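Local coordinates for Endoglucanase(Endo-1,4-beta-glucanase)protein (Pseudomonas stutzeri, PDB 6R2J) that probably hydrolyses beta-1,4-glucosidic bonds of cellulose-like glucans as a family 5 endoglucanase, with cellobiose bound in this structure, at residues A12-N17 with Y272-C277; H26-K31 with I60-Q65. All blocks are in the same frame, centred on the assembly; numbering follows the deposited sequence.

Contact 1. Residues A12-N17 with Y272-C277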
loop_
_atom_site.group_PDB
_atom_site.type_symbol
_atom_site.label_atom_id
_atom_site.label_comp_id
_atom_site.label_asym_id
_atom_site.label_seq_id
_atom_site.Cartn_x
_atom_site.Cartn_y
_atom_site.Cartn_z
ATOM N N ALA A 12 -9.638 -4.357 11.407
ATOM C CA ALA A 12 -8.540 -3.379 11.372
ATOM C C ALA A 12 -8.469 -2.860 9.942
ATOM O O ALA A 12 -7.763 -3.412 9.100
ATOM C CB ALA A 12 -7.208 -3.980 11.800
ATOM N N LEU A 13 -9.233 -1.789 9.662
ATOM C CA LEU A 13 -9.354 -1.257 8.315
ATOM C C LEU A 13 -8.286 -0.218 8.015
ATOM O O LEU A 13 -7.754 -0.191 6.901
ATOM C CB LEU A 13 -10.720 -0.596 8.134
ATOM C CG LEU A 13 -11.984 -1.450 8.062
ATOM C CD1 LEU A 13 -13.193 -0.492 7.846
ATOM C CD2 LEU A 13 -11.944 -2.503 6.939
ATOM N N HIS A 14 -7.960 0.638 8.984
ATOM C CA HIS A 14 -7.181 1.845 8.731
ATOM C C HIS A 14 -5.809 1.734 9.361
ATOM O O HIS A 14 -5.666 1.696 10.596
ATOM C CB HIS A 14 -7.935 3.075 9.205
ATOM C CG HIS A 14 -9.251 3.232 8.523
ATOM N ND1 HIS A 14 -9.370 3.211 7.153
ATOM C CD2 HIS A 14 -10.509 3.317 9.009
ATOM C CE1 HIS A 14 -10.644 3.313 6.822
ATOM N NE2 HIS A 14 -11.353 3.398 7.930
ATOM N N GLY A 15 -4.813 1.649 8.489
ATOM C CA GLY A 15 -3.473 1.355 8.897
ATOM C C GLY A 15 -2.547 2.423 8.412
ATOM O O GLY A 15 -2.996 3.547 8.141
ATOM N N VAL A 16 -1.261 2.059 8.285
ATOM C CA VAL A 16 -0.200 3.010 8.006
ATOM C C VAL A 16 0.807 2.383 7.067
ATOM O O VAL A 16 1.146 1.209 7.194
ATOM C CB VAL A 16 0.524 3.454 9.299
ATOM C CG1 VAL A 16 -0.386 4.330 10.201
ATOM C CG2 VAL A 16 1.051 2.252 10.060
ATOM N N ASN A 17 1.334 3.189 6.163
ATOM C CA ASN A 17 2.538 2.798 5.464
ATOM C C ASN A 17 3.744 3.060 6.368
ATOM O O ASN A 17 3.836 4.122 6.992
ATOM C CB ASN A 17 2.682 3.616 4.193
ATOM C CG ASN A 17 1.692 3.225 3.132
ATOM O OD1 ASN A 17 1.952 2.304 2.355
ATOM N ND2 ASN A 17 0.582 3.953 3.043
ATOM N N TYR A 272 -16.240 8.127 5.106
ATOM C CA TYR A 272 -16.782 7.494 3.909
ATOM C C TYR A 272 -16.224 6.091 3.719
ATOM O O TYR A 272 -16.951 5.165 3.346
ATOM C CB TYR A 272 -16.417 8.359 2.699
ATOM C CG TYR A 272 -16.788 7.774 1.364
ATOM C CD1 TYR A 272 -18.115 7.467 1.066
ATOM C CD2 TYR A 272 -15.819 7.560 0.379
ATOM C CE1 TYR A 272 -18.476 6.944 -0.157
ATOM C CE2 TYR A 272 -16.166 7.036 -0.867
ATOM C CZ TYR A 272 -17.497 6.730 -1.129
ATOM O OH TYR A 272 -17.858 6.224 -2.355
ATOM N N LEU A 273 -14.928 5.913 3.945
ATOM C CA LEU A 273 -14.352 4.581 3.843
ATOM C C LEU A 273 -15.004 3.614 4.817
ATOM O O LEU A 273 -15.342 2.487 4.447
ATOM C CB LEU A 273 -12.858 4.688 4.078
ATOM C CG LEU A 273 -12.188 5.473 2.960
ATOM C CD1 LEU A 273 -10.685 5.306 3.142
ATOM C CD2 LEU A 273 -12.619 5.008 1.586
ATOM N N ASN A 274 -15.209 4.046 6.061
ATOM C CA ASN A 274 -15.861 3.194 7.047
ATOM C C ASN A 274 -17.257 2.810 6.595
ATOM O O ASN A 274 -17.659 1.652 6.747
ATOM C CB ASN A 274 -15.949 3.891 8.404
ATOM C CG ASN A 274 -14.772 3.580 9.304
ATOM O OD1 ASN A 274 -13.927 2.760 8.972
ATOM N ND2 ASN A 274 -14.713 4.230 10.452
ATOM N N ASP A 275 -18.013 3.769 6.028
ATOM C CA ASP A 275 -19.383 3.475 5.609
ATOM C C ASP A 275 -19.423 2.350 4.572
ATOM O O ASP A 275 -20.459 1.683 4.406
ATOM C CB ASP A 275 -20.012 4.731 5.014
ATOM C CG ASP A 275 -20.149 5.836 6.015
ATOM O OD1 ASP A 275 -20.199 5.539 7.243
ATOM O OD2 ASP A 275 -20.221 7.008 5.560
ATOM N N ASN A 276 -18.315 2.153 3.846
ATOM C CA ASN A 276 -18.189 1.102 2.843
ATOM C C ASN A 276 -17.303 -0.066 3.291
ATOM O O ASN A 276 -17.129 -1.023 2.517
ATOM C CB ASN A 276 -17.632 1.676 1.545
ATOM C CG ASN A 276 -18.585 2.611 0.890
ATOM O OD1 ASN A 276 -19.430 2.189 0.094
ATOM N ND2 ASN A 276 -18.489 3.904 1.243
ATOM N N CYS A 277 -16.815 -0.046 4.533
ATOM C CA CYS A 277 -15.895 -1.076 5.099
ATOM C C CYS A 277 -14.663 -1.245 4.190
ATOM O O CYS A 277 -14.253 -2.390 3.965
ATOM C CB CYS A 277 -16.586 -2.426 5.269
ATOM S SG CYS A 277 -17.957 -2.440 6.457
#
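At the closure of the TIM barrel, H14 on the first strand, 14-18, meets N274 and L273 in the last turn of helix 260-276, the helix that leads into strand 280-285. The imidazole gives its NE2 hydrogen to N274 OD1, with H14 NE2 and N274 OD1 2.8 Å apart. It is a bent bond, 140° at the hydrogen, and the donor stands well above the carbonyl plane of the amide; ring and amide planes are turned 40° against each other. The other nitrogen, ND1, is hydrogen-bonded to S280 OG, so both ends of the imidazole are held and its rotation is fixed between helix 260-276 and strand 280-285. N274 ND2 in turn reaches H313 O.

Strands 14-18 and 280-285 lie side by side, as the first and last strands of a (beta/alpha)8 barrel do, and the backbones of L13 and G15 are hydrogen-bonded to that of S280. Carbon contacts flank the bond: H14 CE1 sits 3.8 Å from L273 CB, at the ring edge, while L13 CB lies over one face of the same ring. With CG anti to its own carbonyl carbon (chi1 -71°), L13 lays its methyls against two oxygens at the helix end: CD1 is 3.5 Å from N274 OD1, and CD2 is 3.8 Å from C277 O. C277, at positive phi, ends the helix in a Schellman motif; its side chain starts away from 12-17, and SG forms the disulfide with C318.

Contact 2. Residues H26-K31 with I60-Q65; sequences HITPGK and IWERVQ
R63 reaches from the short, weakly bonded helix 61-64 to two backbone carbonyls of the loop 26-31, and this grip is the tight part of the contact. Its chain is extended from CG to NE (chi2 171°, chi3 179°), which carries the guanidinium edge to the loop. R63 NE donates to P29 O at 2.9 Å, close to the guanidinium plane and fairly straight at 157°. R63 NH2 donates to I27 O at 2.8 Å; that bond is more bent, and its acceptor is tilted from the plane, though the donor lies nearly on the line of the C=O bond. NH1 is taken by F23 O and A21 O, so the buried charge is wrapped in main-chain oxygens. I60 CD1 rests on one guanidinium face, offset toward its rim.

Packing is looser beyond the arginine. T28 CG2 touches E62 CB at 3.8 Å and I60 CD1 at 4.1 Å. E62 starts toward the loop, but its chain bends and its carboxylate is hydrogen-bonded to H105 N and N100 ND2. I27 lies at the solvent side. A cis peptide before P29 and positive phi at G30 shape 26-31, which follows strand 14-18 as 60-65 follows 54-59; the arginine thus joins two successive beta-alpha connections at the C-terminal end of the TIM-barrel strands.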
loop_
_atom_site.group_PDB
_atom_site.type_symbol
_atom_site.label_atom_id
_atom_site.label_comp_id
_atom_site.label_asym_id
_atom_site.label_seq_id
_atom_site.Cartn_x
_atom_site.Cartn_y
_atom_site.Cartn_z
ATOM N N HIS A 26 16.734 5.571 -6.689
ATOM C CA HIS A 26 17.749 5.696 -7.742
ATOM C C HIS A 26 19.114 5.174 -7.304
ATOM O O HIS A 26 19.971 4.876 -8.146
ATOM C CB HIS A 26 17.777 7.149 -8.218
ATOM C CG HIS A 26 16.479 7.598 -8.848
ATOM N ND1 HIS A 26 16.252 8.899 -9.257
ATOM C CD2 HIS A 26 15.332 6.920 -9.118
ATOM C CE1 HIS A 26 15.029 9.004 -9.747
ATOM N NE2 HIS A 26 14.447 7.817 -9.675
ATOM N N ILE A 27 19.326 5.059 -5.998
ATOM C CA ILE A 27 20.549 4.494 -5.444
ATOM C C ILE A 27 20.285 3.004 -5.229
ATOM O O ILE A 27 19.643 2.599 -4.245
ATOM C CB ILE A 27 20.999 5.221 -4.166
ATOM C CG1 ILE A 27 21.072 6.733 -4.438
ATOM C CG2 ILE A 27 22.379 4.691 -3.676
ATOM C CD1 ILE A 27 21.421 7.575 -3.244
ATOM N N THR A 28 20.775 2.175 -6.168
ATOM C CA THR A 28 20.693 0.734 -6.005
ATOM C C THR A 28 22.072 0.101 -6.121
ATOM O O THR A 28 22.868 0.489 -6.984
ATOM C CB THR A 28 19.761 0.097 -7.030
ATOM O OG1 THR A 28 20.246 0.349 -8.359
ATOM C CG2 THR A 28 18.372 0.690 -6.843
ATOM N N PRO A 29 22.364 -0.895 -5.290
ATOM C CA PRO A 29 21.447 -1.385 -4.248
ATOM C C PRO A 29 21.368 -0.408 -3.066
ATOM O O PRO A 29 20.403 -0.430 -2.266
ATOM C CB PRO A 29 22.041 -2.732 -3.844
ATOM C CG PRO A 29 23.466 -2.679 -4.306
ATOM C CD PRO A 29 23.539 -1.757 -5.480
ATOM N N GLY A 30 22.359 0.475 -2.980
ATOM C CA GLY A 30 22.461 1.310 -1.807
ATOM C C GLY A 30 22.784 0.489 -0.564
ATOM O O GLY A 30 22.952 -0.735 -0.605
ATOM N N LYS A 31 22.864 1.181 0.577
ATOM C CA LYS A 31 23.145 0.525 1.840
ATOM C C LYS A 31 22.015 0.744 2.847
ATOM O O LYS A 31 21.541 1.865 3.028
ATOM C CB LYS A 31 24.444 1.056 2.447
ATOM C CG LYS A 31 25.688 0.683 1.683
ATOM C CD LYS A 31 26.914 1.213 2.383
ATOM C CE LYS A 31 26.876 2.688 2.708
ATOM N NZ LYS A 31 28.049 3.121 3.562
ATOM N N ILE A 60 11.742 -2.365 -2.681
ATOM C CA ILE A 60 11.950 -2.342 -4.124
ATOM C C ILE A 60 12.554 -3.649 -4.626
ATOM O O ILE A 60 13.361 -4.303 -3.956
ATOM C CB ILE A 60 12.700 -1.093 -4.650
ATOM C CG1 ILE A 60 14.112 -1.006 -4.063
ATOM C CG2 ILE A 60 11.847 0.191 -4.351
ATOM C CD1 ILE A 60 14.926 0.133 -4.652
ATOM N N TRP A 61 12.153 -4.012 -5.832
ATOM C CA TRP A 61 12.652 -5.228 -6.470
ATOM C C TRP A 61 14.182 -5.209 -6.590
ATOM O O TRP A 61 14.850 -6.217 -6.319
ATOM C CB TRP A 61 11.912 -5.380 -7.810
ATOM C CG TRP A 61 12.234 -6.555 -8.634
ATOM C CD1 TRP A 61 13.119 -7.577 -8.358
ATOM C CD2 TRP A 61 11.688 -6.827 -9.928
ATOM N NE1 TRP A 61 13.161 -8.448 -9.418
ATOM C CE2 TRP A 61 12.284 -8.024 -10.387
ATOM C CE3 TRP A 61 10.752 -6.169 -10.748
ATOM C CZ2 TRP A 61 11.970 -8.580 -11.615
ATOM C CZ3 TRP A 61 10.465 -6.712 -11.976
ATOM C CH2 TRP A 61 11.082 -7.905 -12.406
ATOM N N GLU A 62 14.754 -4.038 -6.903
ATOM C CA GLU A 62 16.189 -3.922 -7.134
ATOM C C GLU A 62 17.013 -4.285 -5.904
ATOM O O GLU A 62 18.186 -4.637 -6.037
ATOM C CB GLU A 62 16.503 -2.496 -7.593
ATOM C CG GLU A 62 15.985 -2.164 -8.997
ATOM C CD GLU A 62 14.552 -1.599 -9.019
ATOM O OE1 GLU A 62 13.871 -1.632 -7.977
ATOM O OE2 GLU A 62 14.099 -1.134 -10.093
ATOM N N ARG A 63 16.445 -4.207 -4.714
ATOM C CA ARG A 63 17.178 -4.565 -3.514
ATOM C C ARG A 63 16.980 -6.022 -3.118
ATOM O O ARG A 63 17.814 -6.542 -2.369
ATOM C CB ARG A 63 16.840 -3.578 -2.375
ATOM C CG ARG A 63 17.425 -2.189 -2.605
ATOM C CD ARG A 63 16.945 -1.120 -1.624
ATOM N NE ARG A 63 17.603 0.159 -1.941
ATOM C CZ ARG A 63 17.057 1.376 -1.848
ATOM N NH1 ARG A 63 15.827 1.536 -1.414
ATOM N NH2 ARG A 63 17.771 2.455 -2.171
ATOM N N VAL A 64 15.878 -6.663 -3.553
ATOM C CA VAL A 64 15.697 -8.107 -3.325
ATOM C C VAL A 64 16.368 -8.921 -4.424
ATOM O O VAL A 64 16.734 -10.080 -4.192
ATOM C CB VAL A 64 14.242 -8.600 -3.134
ATOM C CG1 VAL A 64 13.632 -7.994 -1.866
ATOM C CG2 VAL A 64 13.417 -8.342 -4.398
ATOM N N GLN A 65 16.497 -8.352 -5.628
ATOM C CA GLN A 65 17.154 -9.004 -6.759
ATOM C C GLN A 65 17.973 -7.942 -7.493
ATOM O O GLN A 65 17.437 -7.149 -8.273
ATOM C CB GLN A 65 16.143 -9.681 -7.678
ATOM C CG GLN A 65 16.803 -10.633 -8.677
ATOM C CD GLN A 65 15.795 -11.397 -9.513
ATOM O OE1 GLN A 65 14.736 -10.874 -9.836
ATOM N NE2 GLN A 65 16.105 -12.643 -9.844
#

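Both contacts belong to one TIM barrel but lie on opposite sides of the chain's centre, with centres about 31 Å apart and nearest atoms about 12 Å apart. The centre of contact 1, which is buried, is about 13 Å from the centre of the chain, that of the partly buried contact 2 about 19 Å. Strand 14-18 ties them in sequence: it begins in contact 1, and the loop after it supplies 26-31, while 60-65 follows the neighbouring strand 54-59. Between these strands, N17 OD1 is hydrogen-bonded to R56 NH1. The touching residues of contact 1 stand back from the cellobiose, the L273 side chain about 13 Å from a bound glucose unit; N17, further along the strand, touches E252.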